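Local coordinates for protein xylulose kinase (Escherichia coli, PDB 2ITM) that catalyses the ATP-dependent phosphorylation of D-xylulose to D-xylulose 5-phosphate, working as a homodimer of the FGGY carbohydrate kinase family, at residues R157-A171 with P200-L213. Numbering follows the deposited sequence.
Sequences RLRMTGEFASDMSDA and PALYEGSEITGALL
Ser166 and Ala201 sit at the heart of a two-stranded parallel sheet, 165-167 beside 201-203, in the N-terminal FGGY domain, whose actin-like ATPase fold it supplements. Ser166 N donates to Ala201 O (2.9 Å), and Ser166 O takes Tyr203 N at the same length, so one residue bonds through both its N-H and its C=O, as parallel pairing requires. Ala165 and Tyr203 point to one face of this pair, Ala165 CB 3.9 Å from Tyr203 CE1; Thr209 packs against that face from strand 208-211, its CG2 3.8 Å above the plane of the Tyr203 ring, over its centre. On the other face Leu202 CD2 presses tightly on Ala171 CB (3.4 Å).

Arg157 links this small sheet to strand 208-211, the edge of the main sheet. With CG anti to the backbone N (chi1 178°) and the chain bent at chi3 (-35°), NE meets Ala165 O from above its carbonyl plane (2.8 Å), while NH1 bonds weakly to Thr209 OG1 and is also held by Val228 O. NH2 takes Asp154 and Ala229 O. A leucine in its place would probably leave Ala165 O without this donor and Asp154 without its salt-bridge partner. Farther along, Leu213 N donates to Met160 O near the C-terminal end of helix 152-161, and one water joins two threonine hydroxyls, donating to Thr161 OG1 at 2.7 Å and lying 2.8 Å from Thr209 OG1.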
loop_
_atom_site.group_PDB
_atom_site.type_symbol
_atom_site.label_atom_id
_atom_site.label_comp_id
_atom_site.label_asym_id
_atom_site.label_seq_id
_atom_site.Cartn_x
_atom_site.Cartn_y
_atom_site.Cartn_z
ATOM N N ARG A 157 4.267 -40.148 23.279
ATOM C CA ARG A 157 4.978 -40.972 24.232
ATOM C C ARG A 157 4.106 -42.057 24.852
ATOM O O ARG A 157 4.477 -43.208 24.867
ATOM C CB ARG A 157 5.642 -40.115 25.309
ATOM C CG ARG A 157 6.364 -40.903 26.372
ATOM C CD ARG A 157 6.563 -40.171 27.683
ATOM N NE ARG A 157 6.792 -38.757 27.461
ATOM C CZ ARG A 157 7.889 -38.264 26.928
ATOM N NH1 ARG A 157 8.879 -39.066 26.587
ATOM N NH2 ARG A 157 7.999 -36.969 26.745
ATOM N N LEU A 158 2.947 -41.670 25.366
ATOM C CA LEU A 158 2.002 -42.606 25.964
ATOM C C LEU A 158 1.613 -43.734 25.014
ATOM O O LEU A 158 1.626 -44.891 25.380
ATOM C CB LEU A 158 0.767 -41.870 26.463
ATOM C CG LEU A 158 -0.399 -42.732 26.925
ATOM C CD1 LEU A 158 -0.135 -43.268 28.290
ATOM C CD2 LEU A 158 -1.702 -41.970 26.882
ATOM N N ARG A 159 1.317 -43.389 23.772
ATOM C CA ARG A 159 1.075 -44.380 22.735
ATOM C C ARG A 159 2.267 -45.299 22.444
ATOM O O ARG A 159 2.087 -46.456 22.106
ATOM C CB ARG A 159 0.570 -43.717 21.461
ATOM C CG ARG A 159 -0.904 -43.354 21.491
ATOM C CD ARG A 159 -1.841 -44.542 21.562
ATOM N NE ARG A 159 -2.889 -44.497 20.538
ATOM C CZ ARG A 159 -2.810 -45.089 19.370
ATOM N NH1 ARG A 159 -1.739 -45.781 19.050
ATOM N NH2 ARG A 159 -3.795 -44.980 18.507
ATOM N N MET A 160 3.477 -44.774 22.602
ATOM C CA MET A 160 4.684 -45.524 22.370
ATOM C C MET A 160 5.179 -46.326 23.578
ATOM O O MET A 160 5.815 -47.349 23.414
ATOM C CB MET A 160 5.796 -44.608 21.880
ATOM C CG MET A 160 5.675 -44.142 20.456
ATOM S SD MET A 160 7.154 -43.292 19.910
ATOM C CE MET A 160 7.196 -41.960 21.053
ATOM N N THR A 161 4.887 -45.846 24.781
ATOM C CA THR A 161 5.467 -46.387 26.002
ATOM C C THR A 161 4.493 -46.823 27.062
ATOM O O THR A 161 4.845 -47.561 27.961
ATOM C CB THR A 161 6.455 -45.411 26.636
ATOM O OG1 THR A 161 5.769 -44.251 27.106
ATOM C CG2 THR A 161 7.426 -44.906 25.624
ATOM N N GLY A 162 3.267 -46.331 26.970
ATOM C CA GLY A 162 2.298 -46.471 28.037
ATOM C C GLY A 162 2.541 -45.645 29.287
ATOM O O GLY A 162 1.884 -45.856 30.291
ATOM N N GLU A 163 3.471 -44.701 29.226
ATOM C CA GLU A 163 3.760 -43.842 30.363
ATOM C C GLU A 163 3.182 -42.448 30.165
ATOM O O GLU A 163 3.006 -42.011 29.039
ATOM C CB GLU A 163 5.267 -43.732 30.615
ATOM C CG GLU A 163 6.061 -45.019 30.463
ATOM C CD GLU A 163 5.804 -45.975 31.593
ATOM O OE1 GLU A 163 5.161 -45.566 32.563
ATOM O OE2 GLU A 163 6.223 -47.117 31.515
ATOM N N PHE A 164 2.885 -41.775 31.274
ATOM C CA PHE A 164 2.490 -40.376 31.274
ATOM C C PHE A 164 3.654 -39.505 31.725
ATOM O O PHE A 164 3.950 -39.430 32.900
ATOM C CB PHE A 164 1.305 -40.123 32.221
ATOM C CG PHE A 164 0.070 -40.925 31.907
ATOM C CD1 PHE A 164 -0.092 -42.198 32.408
ATOM C CD2 PHE A 164 -0.935 -40.403 31.125
ATOM C CE1 PHE A 164 -1.217 -42.924 32.121
ATOM C CE2 PHE A 164 -2.061 -41.132 30.844
ATOM C CZ PHE A 164 -2.201 -42.386 31.339
ATOM N N ALA A 165 4.298 -38.830 30.784
ATOM C CA ALA A 165 5.464 -38.030 31.099
ATOM C C ALA A 165 5.686 -36.850 30.161
ATOM O O ALA A 165 5.360 -36.911 28.995
ATOM C CB ALA A 165 6.683 -38.887 31.165
ATOM N N SER A 166 6.257 -35.780 30.697
ATOM C CA SER A 166 6.745 -34.677 29.895
ATOM C C SER A 166 8.120 -34.172 30.331
ATOM O O SER A 166 8.667 -34.639 31.303
ATOM C CB SER A 166 5.730 -33.531 29.894
ATOM O OG SER A 166 5.987 -32.613 28.868
ATOM N N ASP A 167 8.610 -33.196 29.597
ATOM C CA ASP A 167 9.833 -32.506 29.939
ATOM C C ASP A 167 9.584 -31.062 30.353
ATOM O O ASP A 167 8.551 -30.516 30.093
ATOM C CB ASP A 167 10.823 -32.574 28.786
ATOM C CG ASP A 167 10.539 -31.562 27.722
ATOM O OD1 ASP A 167 11.232 -30.553 27.678
ATOM O OD2 ASP A 167 9.644 -31.698 26.885
ATOM N N MET A 168 10.578 -30.457 30.984
ATOM C CA MET A 168 10.462 -29.108 31.524
ATOM C C MET A 168 10.200 -28.002 30.470
ATOM O O MET A 168 9.552 -27.017 30.736
ATOM C CB MET A 168 11.684 -28.765 32.368
ATOM C CG MET A 168 11.909 -29.703 33.547
ATOM S SD MET A 168 10.609 -29.658 34.773
ATOM C CE MET A 168 11.253 -30.806 35.942
ATOM N N SER A 169 10.732 -28.175 29.272
ATOM C CA SER A 169 10.567 -27.204 28.216
ATOM C C SER A 169 9.159 -27.174 27.636
ATOM O O SER A 169 8.644 -26.119 27.384
ATOM C CB SER A 169 11.634 -27.372 27.124
ATOM O OG SER A 169 11.331 -28.418 26.236
ATOM N N ASP A 170 8.588 -28.343 27.429
ATOM C CA ASP A 170 7.219 -28.429 26.961
ATOM C C ASP A 170 6.243 -28.053 28.083
ATOM O O ASP A 170 5.304 -27.312 27.874
ATOM C CB ASP A 170 6.935 -29.845 26.440
ATOM C CG ASP A 170 6.308 -29.847 25.031
ATOM O OD1 ASP A 170 5.978 -30.955 24.562
ATOM O OD2 ASP A 170 6.101 -28.835 24.352
ATOM N N ALA A 171 6.500 -28.588 29.280
ATOM C CA ALA A 171 5.688 -28.322 30.450
ATOM C C ALA A 171 5.610 -26.832 30.796
ATOM O O ALA A 171 4.580 -26.361 31.221
ATOM C CB ALA A 171 6.177 -29.123 31.634
ATOM N N PRO A 200 1.031 -35.172 33.683
ATOM C CA PRO A 200 2.124 -36.129 33.570
ATOM C C PRO A 200 3.219 -35.879 34.594
ATOM O O PRO A 200 3.329 -34.793 35.123
ATOM C CB PRO A 200 2.652 -35.870 32.158
ATOM C CG PRO A 200 2.391 -34.470 31.931
ATOM C CD PRO A 200 1.089 -34.182 32.601
ATOM N N ALA A 201 4.015 -36.900 34.852
ATOM C CA ALA A 201 5.295 -36.752 35.527
ATOM C C ALA A 201 6.297 -35.910 34.746
ATOM O O ALA A 201 6.355 -35.967 33.540
ATOM C CB ALA A 201 5.864 -38.111 35.845
ATOM N N LEU A 202 7.063 -35.103 35.465
ATOM C CA LEU A 202 8.011 -34.190 34.852
ATOM C C LEU A 202 9.422 -34.746 34.875
ATOM O O LEU A 202 9.843 -35.291 35.872
ATOM C CB LEU A 202 7.976 -32.837 35.537
ATOM C CG LEU A 202 6.683 -32.036 35.436
ATOM C CD1 LEU A 202 6.618 -30.960 36.490
ATOM C CD2 LEU A 202 6.510 -31.454 34.055
ATOM N N TYR A 203 10.106 -34.582 33.771
ATOM C CA TYR A 203 11.505 -34.950 33.682
ATOM C C TYR A 203 12.300 -33.821 33.046
ATOM O O TYR A 203 11.735 -32.901 32.492
ATOM C CB TYR A 203 11.669 -36.221 32.857
ATOM C CG TYR A 203 11.083 -37.472 33.458
ATOM C CD1 TYR A 203 9.720 -37.634 33.575
ATOM C CD2 TYR A 203 11.896 -38.496 33.897
ATOM C CE1 TYR A 203 9.184 -38.783 34.117
ATOM C CE2 TYR A 203 11.375 -39.643 34.433
ATOM C CZ TYR A 203 10.018 -39.788 34.545
ATOM O OH TYR A 203 9.503 -40.932 35.085
ATOM N N GLU A 204 13.616 -33.910 33.118
ATOM C CA GLU A 204 14.478 -33.145 32.228
ATOM C C GLU A 204 14.587 -33.810 30.865
ATOM O O GLU A 204 14.406 -35.002 30.746
ATOM C CB GLU A 204 15.851 -32.939 32.851
ATOM C CG GLU A 204 15.829 -32.311 34.227
ATOM C CD GLU A 204 15.478 -30.840 34.211
ATOM O OE1 GLU A 204 15.528 -30.221 33.151
ATOM O OE2 GLU A 204 15.154 -30.305 35.274
ATOM N N GLY A 205 14.853 -33.021 29.838
ATOM C CA GLY A 205 14.827 -33.495 28.468
ATOM C C GLY A 205 15.642 -34.743 28.219
ATOM O O GLY A 205 15.261 -35.576 27.416
ATOM N N SER A 206 16.754 -34.865 28.931
ATOM C CA SER A 206 17.776 -35.861 28.649
ATOM C C SER A 206 17.612 -37.127 29.484
ATOM O O SER A 206 18.408 -38.042 29.386
ATOM C CB SER A 206 19.163 -35.264 28.874
ATOM O OG SER A 206 19.199 -34.490 30.048
ATOM N N GLU A 207 16.562 -37.159 30.290
ATOM C CA GLU A 207 16.250 -38.283 31.157
ATOM C C GLU A 207 15.294 -39.286 30.499
ATOM O O GLU A 207 14.473 -38.922 29.677
ATOM C CB GLU A 207 15.665 -37.778 32.474
ATOM C CG GLU A 207 16.641 -36.999 33.328
ATOM C CD GLU A 207 16.004 -36.370 34.552
ATOM O OE1 GLU A 207 16.748 -35.840 35.394
ATOM O OE2 GLU A 207 14.772 -36.394 34.675
ATOM N N ILE A 208 15.424 -40.547 30.882
ATOM C CA ILE A 208 14.577 -41.617 30.373
ATOM C C ILE A 208 13.231 -41.719 31.097
ATOM O O ILE A 208 13.159 -41.699 32.309
ATOM C CB ILE A 208 15.338 -42.949 30.423
ATOM C CG1 ILE A 208 16.625 -42.852 29.613
ATOM C CG2 ILE A 208 14.499 -44.094 29.944
ATOM C CD1 ILE A 208 17.286 -44.152 29.384
ATOM N N THR A 209 12.160 -41.794 30.328
ATOM C CA THR A 209 10.819 -41.829 30.882
ATOM C C THR A 209 10.211 -43.225 30.825
ATOM O O THR A 209 9.164 -43.475 31.389
ATOM C CB THR A 209 9.914 -40.846 30.154
ATOM O OG1 THR A 209 9.854 -41.194 28.775
ATOM C CG2 THR A 209 10.502 -39.479 30.172
ATOM N N GLY A 210 10.889 -44.122 30.133
ATOM C CA GLY A 210 10.367 -45.437 29.865
ATOM C C GLY A 210 11.010 -46.054 28.651
ATOM O O GLY A 210 12.117 -45.693 28.273
ATOM N N ALA A 211 10.297 -46.991 28.045
ATOM C CA ALA A 211 10.766 -47.690 26.874
ATOM C C ALA A 211 9.611 -47.975 25.934
ATOM O O ALA A 211 8.464 -47.953 26.340
ATOM C CB ALA A 211 11.439 -48.960 27.266
ATOM N N LEU A 212 9.923 -48.225 24.670
ATOM C CA LEU A 212 8.920 -48.695 23.735
ATOM C C LEU A 212 8.248 -49.942 24.252
ATOM O O LEU A 212 8.896 -50.860 24.714
ATOM C CB LEU A 212 9.509 -48.970 22.360
ATOM C CG LEU A 212 10.308 -47.903 21.639
ATOM C CD1 LEU A 212 10.715 -48.408 20.283
ATOM C CD2 LEU A 212 9.557 -46.609 21.533
ATOM N N LEU A 213 6.931 -49.955 24.153
ATOM C CA LEU A 213 6.160 -51.171 24.261
ATOM C C LEU A 213 6.588 -52.209 23.235
ATOM O O LEU A 213 6.810 -51.901 22.082
ATOM C CB LEU A 213 4.670 -50.870 24.129
ATOM C CG LEU A 213 4.122 -49.825 25.094
ATOM C CD1 LEU A 213 2.932 -49.161 24.524
ATOM C CD2 LEU A 213 3.855 -50.443 26.423
HETATM O O HOH W 1 7.978 -43.296 28.352
HETATM O O HOH W 2 7.607 -48.005 29.359
#